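Local coordinates for protein putative adhesin (Bacteroides thetaiotaomicron, PDB 4QDG) that probably serves as a pilus-associated adhesin or anchor lipoprotein of the FimB/Mfa2 family at the outer membrane and binds magnesium ions, at residues E163-D167 against K168-F172; I296-D300 against W301-I305. One frame throughout, in Å; residues are numbered along the deposited sequence.

Contact 1 (E163-D167 against K168-F172); sequences EPVDD and KKFEF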
loop_
_atom_site.group_PDB
_atom_site.type_symbol
_atom_site.label_atom_id
_atom_site.label_comp_id
_atom_site.label_asym_id
_atom_site.label_seq_id
_atom_site.Cartn_x
_atom_site.Cartn_y
_atom_site.Cartn_z
ATOM N N GLU A 163 5.329 -19.162 -27.059
ATOM C CA GLU A 163 6.281 -20.143 -26.516
ATOM C C GLU A 163 6.515 -19.861 -25.012
ATOM O O GLU A 163 6.278 -18.729 -24.560
ATOM C CB GLU A 163 7.608 -20.166 -27.308
ATOM C CG GLU A 163 7.492 -20.820 -28.685
ATOM C CD GLU A 163 6.788 -22.168 -28.737
ATOM O OE1 GLU A 163 7.221 -23.109 -28.027
ATOM O OE2 GLU A 163 5.788 -22.275 -29.485
ATOM N N PRO A 164 6.911 -20.872 -24.196
ATOM C CA PRO A 164 7.010 -20.626 -22.742
ATOM C C PRO A 164 8.090 -19.616 -22.309
ATOM O O PRO A 164 8.978 -19.251 -23.081
ATOM C CB PRO A 164 7.267 -22.017 -22.159
ATOM C CG PRO A 164 7.780 -22.828 -23.293
ATOM C CD PRO A 164 7.165 -22.292 -24.530
ATOM N N VAL A 165 7.924 -19.082 -21.086
ATOM C CA VAL A 165 8.870 -18.193 -20.409
ATOM C C VAL A 165 9.179 -18.859 -19.068
ATOM O O VAL A 165 8.261 -19.155 -18.306
ATOM C CB VAL A 165 8.449 -16.712 -20.255
ATOM C CG1 VAL A 165 9.562 -15.910 -19.578
ATOM C CG2 VAL A 165 8.114 -16.089 -21.598
ATOM N N ASP A 166 10.465 -19.177 -18.831
ATOM C CA ASP A 166 10.892 -19.801 -17.578
ATOM C C ASP A 166 11.228 -18.706 -16.595
ATOM O O ASP A 166 12.178 -17.957 -16.820
ATOM C CB ASP A 166 12.086 -20.736 -17.829
ATOM C CG ASP A 166 12.666 -21.411 -16.597
ATOM O OD1 ASP A 166 12.025 -21.348 -15.523
ATOM O OD2 ASP A 166 13.736 -22.045 -16.718
ATOM N N ASP A 167 10.447 -18.607 -15.511
ATOM C CA ASP A 167 10.626 -17.590 -14.471
ATOM C C ASP A 167 12.000 -17.660 -13.809
ATOM O O ASP A 167 12.512 -16.634 -13.369
ATOM C CB ASP A 167 9.549 -17.735 -13.390
ATOM C CG ASP A 167 9.684 -19.010 -12.582
ATOM O OD1 ASP A 167 9.437 -20.086 -13.142
ATOM O OD2 ASP A 167 10.107 -18.927 -11.408
ATOM N N LYS A 168 12.575 -18.873 -13.728
ATOM C CA LYS A 168 13.851 -19.159 -13.079
ATOM C C LYS A 168 15.021 -18.520 -13.824
ATOM O O LYS A 168 16.114 -18.414 -13.268
ATOM C CB LYS A 168 14.068 -20.674 -12.945
ATOM C CG LYS A 168 13.056 -21.370 -12.026
ATOM C CD LYS A 168 13.287 -22.896 -11.989
ATOM C CE LYS A 168 12.411 -23.637 -12.961
ATOM N NZ LYS A 168 13.022 -23.736 -14.308
ATOM N N LYS A 169 14.795 -18.077 -15.069
ATOM C CA LYS A 169 15.828 -17.423 -15.856
ATOM C C LYS A 169 15.960 -15.931 -15.492
ATOM O O LYS A 169 16.867 -15.273 -15.990
ATOM C CB LYS A 169 15.496 -17.577 -17.359
ATOM C CG LYS A 169 15.738 -18.981 -17.908
ATOM C CD LYS A 169 15.497 -18.991 -19.395
ATOM C CE LYS A 169 16.203 -20.138 -20.061
ATOM N NZ LYS A 169 15.778 -20.266 -21.479
ATOM N N PHE A 170 15.050 -15.403 -14.632
ATOM C CA PHE A 170 14.951 -13.979 -14.324
ATOM C C PHE A 170 14.877 -13.611 -12.870
ATOM O O PHE A 170 14.314 -14.329 -12.051
ATOM C CB PHE A 170 13.700 -13.386 -14.992
ATOM C CG PHE A 170 13.664 -13.577 -16.485
ATOM C CD1 PHE A 170 14.334 -12.698 -17.329
ATOM C CD2 PHE A 170 12.945 -14.627 -17.051
ATOM C CE1 PHE A 170 14.258 -12.844 -18.710
ATOM C CE2 PHE A 170 12.906 -14.793 -18.434
ATOM C CZ PHE A 170 13.557 -13.899 -19.254
ATOM N N GLU A 171 15.414 -12.433 -12.587
ATOM C CA GLU A 171 15.420 -11.755 -11.305
ATOM C C GLU A 171 14.550 -10.524 -11.473
ATOM O O GLU A 171 14.667 -9.809 -12.482
ATOM C CB GLU A 171 16.844 -11.382 -10.887
ATOM C CG GLU A 171 17.610 -12.528 -10.264
ATOM C CD GLU A 171 19.042 -12.237 -9.841
ATOM O OE1 GLU A 171 19.577 -11.151 -10.176
ATOM O OE2 GLU A 171 19.640 -13.121 -9.184
ATOM N N PHE A 172 13.656 -10.300 -10.505
ATOM C CA PHE A 172 12.710 -9.183 -10.504
ATOM C C PHE A 172 12.970 -8.315 -9.300
ATOM O O PHE A 172 13.168 -8.838 -8.207
ATOM C CB PHE A 172 11.266 -9.681 -10.476
ATOM C CG PHE A 172 10.876 -10.605 -11.609
ATOM C CD1 PHE A 172 11.226 -11.953 -11.581
ATOM C CD2 PHE A 172 10.042 -10.160 -12.637
ATOM C CE1 PHE A 172 10.795 -12.817 -12.587
ATOM C CE2 PHE A 172 9.635 -11.026 -13.652
ATOM C CZ PHE A 172 10.012 -12.344 -13.624
#

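Contact 2 (I296-D300 against W301-I305); sequences IKIND and WTVRI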
loop_
_atom_site.group_PDB
_atom_site.type_symbol
_atom_site.label_atom_id
_atom_site.label_comp_id
_atom_site.label_asym_id
_atom_site.label_seq_id
_atom_site.Cartn_x
_atom_site.Cartn_y
_atom_site.Cartn_z
ATOM N N ILE A 296 2.164 -2.949 -23.560
ATOM C CA ILE A 296 2.133 -3.751 -22.335
ATOM C C ILE A 296 0.677 -3.801 -21.834
ATOM O O ILE A 296 -0.202 -3.113 -22.369
ATOM C CB ILE A 296 3.123 -3.255 -21.225
ATOM C CG1 ILE A 296 2.823 -1.809 -20.773
ATOM C CG2 ILE A 296 4.606 -3.461 -21.636
ATOM C CD1 ILE A 296 3.394 -1.430 -19.387
ATOM N N LYS A 297 0.420 -4.622 -20.839
ATOM C CA LYS A 297 -0.871 -4.674 -20.198
ATOM C C LYS A 297 -0.717 -4.205 -18.788
ATOM O O LYS A 297 0.187 -4.665 -18.101
ATOM C CB LYS A 297 -1.489 -6.075 -20.247
ATOM C CG LYS A 297 -2.478 -6.236 -21.376
ATOM C CD LYS A 297 -3.037 -7.629 -21.416
ATOM C CE LYS A 297 -4.481 -7.625 -21.816
ATOM N NZ LYS A 297 -4.855 -8.879 -22.511
ATOM N N ILE A 298 -1.553 -3.232 -18.370
ATOM C CA ILE A 298 -1.582 -2.777 -16.979
ATOM C C ILE A 298 -2.987 -3.034 -16.494
ATOM O O ILE A 298 -3.927 -2.568 -17.127
ATOM C CB ILE A 298 -1.118 -1.326 -16.746
ATOM C CG1 ILE A 298 0.227 -1.063 -17.436
ATOM C CG2 ILE A 298 -1.062 -1.041 -15.238
ATOM C CD1 ILE A 298 0.763 0.329 -17.293
ATOM N N ASN A 299 -3.138 -3.811 -15.403
ATOM C CA ASN A 299 -4.431 -4.165 -14.806
ATOM C C ASN A 299 -5.434 -4.633 -15.871
ATOM O O ASN A 299 -6.592 -4.226 -15.873
ATOM C CB ASN A 299 -4.988 -3.004 -13.953
ATOM C CG ASN A 299 -4.095 -2.678 -12.776
ATOM O OD1 ASN A 299 -3.129 -3.370 -12.506
ATOM N ND2 ASN A 299 -4.357 -1.609 -12.077
ATOM N N ASP A 300 -4.964 -5.519 -16.765
ATOM C CA ASP A 300 -5.705 -6.159 -17.867
ATOM C C ASP A 300 -6.070 -5.153 -18.980
ATOM O O ASP A 300 -6.848 -5.480 -19.859
ATOM C CB ASP A 300 -6.959 -6.897 -17.337
ATOM C CG ASP A 300 -7.454 -8.039 -18.226
ATOM O OD1 ASP A 300 -6.604 -8.852 -18.695
ATOM O OD2 ASP A 300 -8.691 -8.144 -18.428
ATOM N N TRP A 301 -5.480 -3.960 -18.981
ATOM C CA TRP A 301 -5.783 -2.985 -20.023
ATOM C C TRP A 301 -4.517 -2.761 -20.886
ATOM O O TRP A 301 -3.445 -2.534 -20.342
ATOM C CB TRP A 301 -6.326 -1.691 -19.394
ATOM C CG TRP A 301 -6.531 -0.582 -20.369
ATOM C CD1 TRP A 301 -5.670 0.443 -20.649
ATOM C CD2 TRP A 301 -7.637 -0.437 -21.264
ATOM N NE1 TRP A 301 -6.181 1.225 -21.661
ATOM C CE2 TRP A 301 -7.391 0.709 -22.056
ATOM C CE3 TRP A 301 -8.842 -1.143 -21.442
ATOM C CZ2 TRP A 301 -8.297 1.154 -23.030
ATOM C CZ3 TRP A 301 -9.735 -0.711 -22.415
ATOM C CH2 TRP A 301 -9.471 0.435 -23.184
ATOM N N THR A 302 -4.640 -2.877 -22.219
ATOM C CA THR A 302 -3.509 -2.718 -23.140
ATOM C C THR A 302 -3.130 -1.233 -23.272
ATOM O O THR A 302 -3.959 -0.392 -23.621
ATOM C CB THR A 302 -3.797 -3.366 -24.499
ATOM O OG1 THR A 302 -4.072 -4.746 -24.272
ATOM C CG2 THR A 302 -2.609 -3.274 -25.446
ATOM N N VAL A 303 -1.865 -0.927 -22.967
ATOM C CA VAL A 303 -1.318 0.426 -23.002
ATOM C C VAL A 303 -0.150 0.510 -24.008
ATOM O O VAL A 303 0.760 -0.323 -23.970
ATOM C CB VAL A 303 -0.862 0.849 -21.577
ATOM C CG1 VAL A 303 -0.070 2.148 -21.604
ATOM C CG2 VAL A 303 -2.042 0.967 -20.625
ATOM N N ARG A 304 -0.178 1.531 -24.884
ATOM C CA ARG A 304 0.899 1.842 -25.808
ATOM C C ARG A 304 1.968 2.627 -25.045
ATOM O O ARG A 304 1.632 3.603 -24.384
ATOM C CB ARG A 304 0.366 2.642 -27.001
ATOM C CG ARG A 304 1.450 2.965 -28.013
ATOM C CD ARG A 304 0.855 3.505 -29.269
ATOM N NE ARG A 304 1.851 4.194 -30.078
ATOM C CZ ARG A 304 1.845 5.505 -30.291
ATOM N NH1 ARG A 304 0.889 6.269 -29.764
ATOM N NH2 ARG A 304 2.768 6.061 -31.065
ATOM N N ILE A 305 3.236 2.194 -25.095
ATOM C CA ILE A 305 4.313 2.873 -24.360
ATOM C C ILE A 305 4.641 4.265 -24.979
ATOM O O ILE A 305 4.441 5.280 -24.287
ATOM C CB ILE A 305 5.584 2.007 -24.211
ATOM C CG1 ILE A 305 5.307 0.788 -23.318
ATOM C CG2 ILE A 305 6.757 2.835 -23.631
ATOM C CD1 ILE A 305 5.904 -0.426 -23.870
#

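Contact 1 (E163-D167 against K168-F172)
Asp166 and Lys168 form a local salt bridge at a short 3-10 turn, where the loop leaving strand 140-159 swings into strand 170-176. The Asp166 carboxylate extends anti to its own backbone N (chi1 178°), which brings it over the start of the turn. There OD1 is gripped twice by one residue: Lys168 N donates to Asp166 OD1 at 3.1 Å from well above the carboxylate plane, while Lys168 NZ reaches the same OD1 at 2.9 Å on its syn side, from the opposite face of that plane. A second, weak bond runs from Lys168 NZ to OD2. Lys168 reaches back to the carboxylate because its chain bends at chi3 and chi4, folding the ammonium group toward the residue two places earlier. Such a double hold probably fixes the carboxylate's rotation and favours its ionised form. On the same face of the carboxylate as Lys168 N, Lys169 CG lies 3.8 Å from Asp166 OD2.

The backbone carries the turn itself. Lys169 N donates to Asp166 O at 3.2 Å, and Phe170 N to Asp167 O at 3.1 Å; these successive i to i+3 bonds are the mark of a 3-10 turn. Both carbonyl oxygens also approach the edge of the Phe170 ring, Asp166 O standing 3.4 Å from Phe170 CD2. Next to the turn, Val165 CG1 meets Phe170 CE2 at 3.7 Å, the two side chains crossing at about a right angle.

Leu157 of strand 140-159 packs against both Val165 and Phe170, while Ala217 of strand 213-223 touches Val165 and Asp167. Phe170 also rests on Val238 of strand 235-240, so the turn brings side chains from its two ends between neighbouring strands.

Contact 2 (I296-D300 against W301-I305)
Ile296 and Ile298 pair with Val303 and Trp301 in a tight antiparallel hairpin, closed by a type I' turn from Ile298 to Trp301. Asn299 and Asp300 occupy the turn's two central positions with positive phi. Reciprocal backbone bonds join each hydrogen-bonded pair, including Val303 N to Ile296 O at 2.8 Å and Trp301 N to Ile298 O at 2.8 Å.

On one face, the Ile298 CD1 tip comes within 4.4 Å of Val303 CG2, a loose apolar contact. Ile296 places CG1 between its backbone N and carbonyl carbon (chi1 60°), with CG2 anti to the carbonyl carbon; this CG2 branch meets Ile305 CD1 at 4.0 Å, and the two side chains cross at about a right angle. Trp301 begins on the same face, but its CG lies anti to the backbone N (chi1 174°) and its indole leads away from the first strand. Trp301 CB still lies 3.4 Å from Ile298 O, while the ring packs on Leu259 and Leu263 and NE1 donates to Asp262.

The face bearing Lys297 and Thr302 is more polar. The aliphatic part of Lys297 passes at a slant over Thr302 OG1, which lies 3.6 Å from Lys297 CG and 3.8 Å from Lys297 CE.

The chemistry thus implies a division of labour: main-chain bonds hold the two strands in register, the side chains of Ile296, Ile298 and Val303 are buried, and the indole ties the hairpin to helix 252-263.

In the fold
Contact 1 and contact 2 are separate local features of the same fimbrillin-family chain, on the same side of its centre. Their centres are 20 Å apart and their nearest atoms about 12 Å, so they do not touch. Strand 140-159 gives an indirect route between them: it packs beside contact 1 and pairs with strand 278-285, which in turn pairs with strand 295-298 of contact 2. This long strand also carries Asn151, a magnesium ligand. Contact 2 lies near that metal site, with the Asn299 side chain about 4 Å from that of Glu276, another ligand of this magnesium, and about 9 Å from the ion itself, whereas contact 1 lies away from both metal sites.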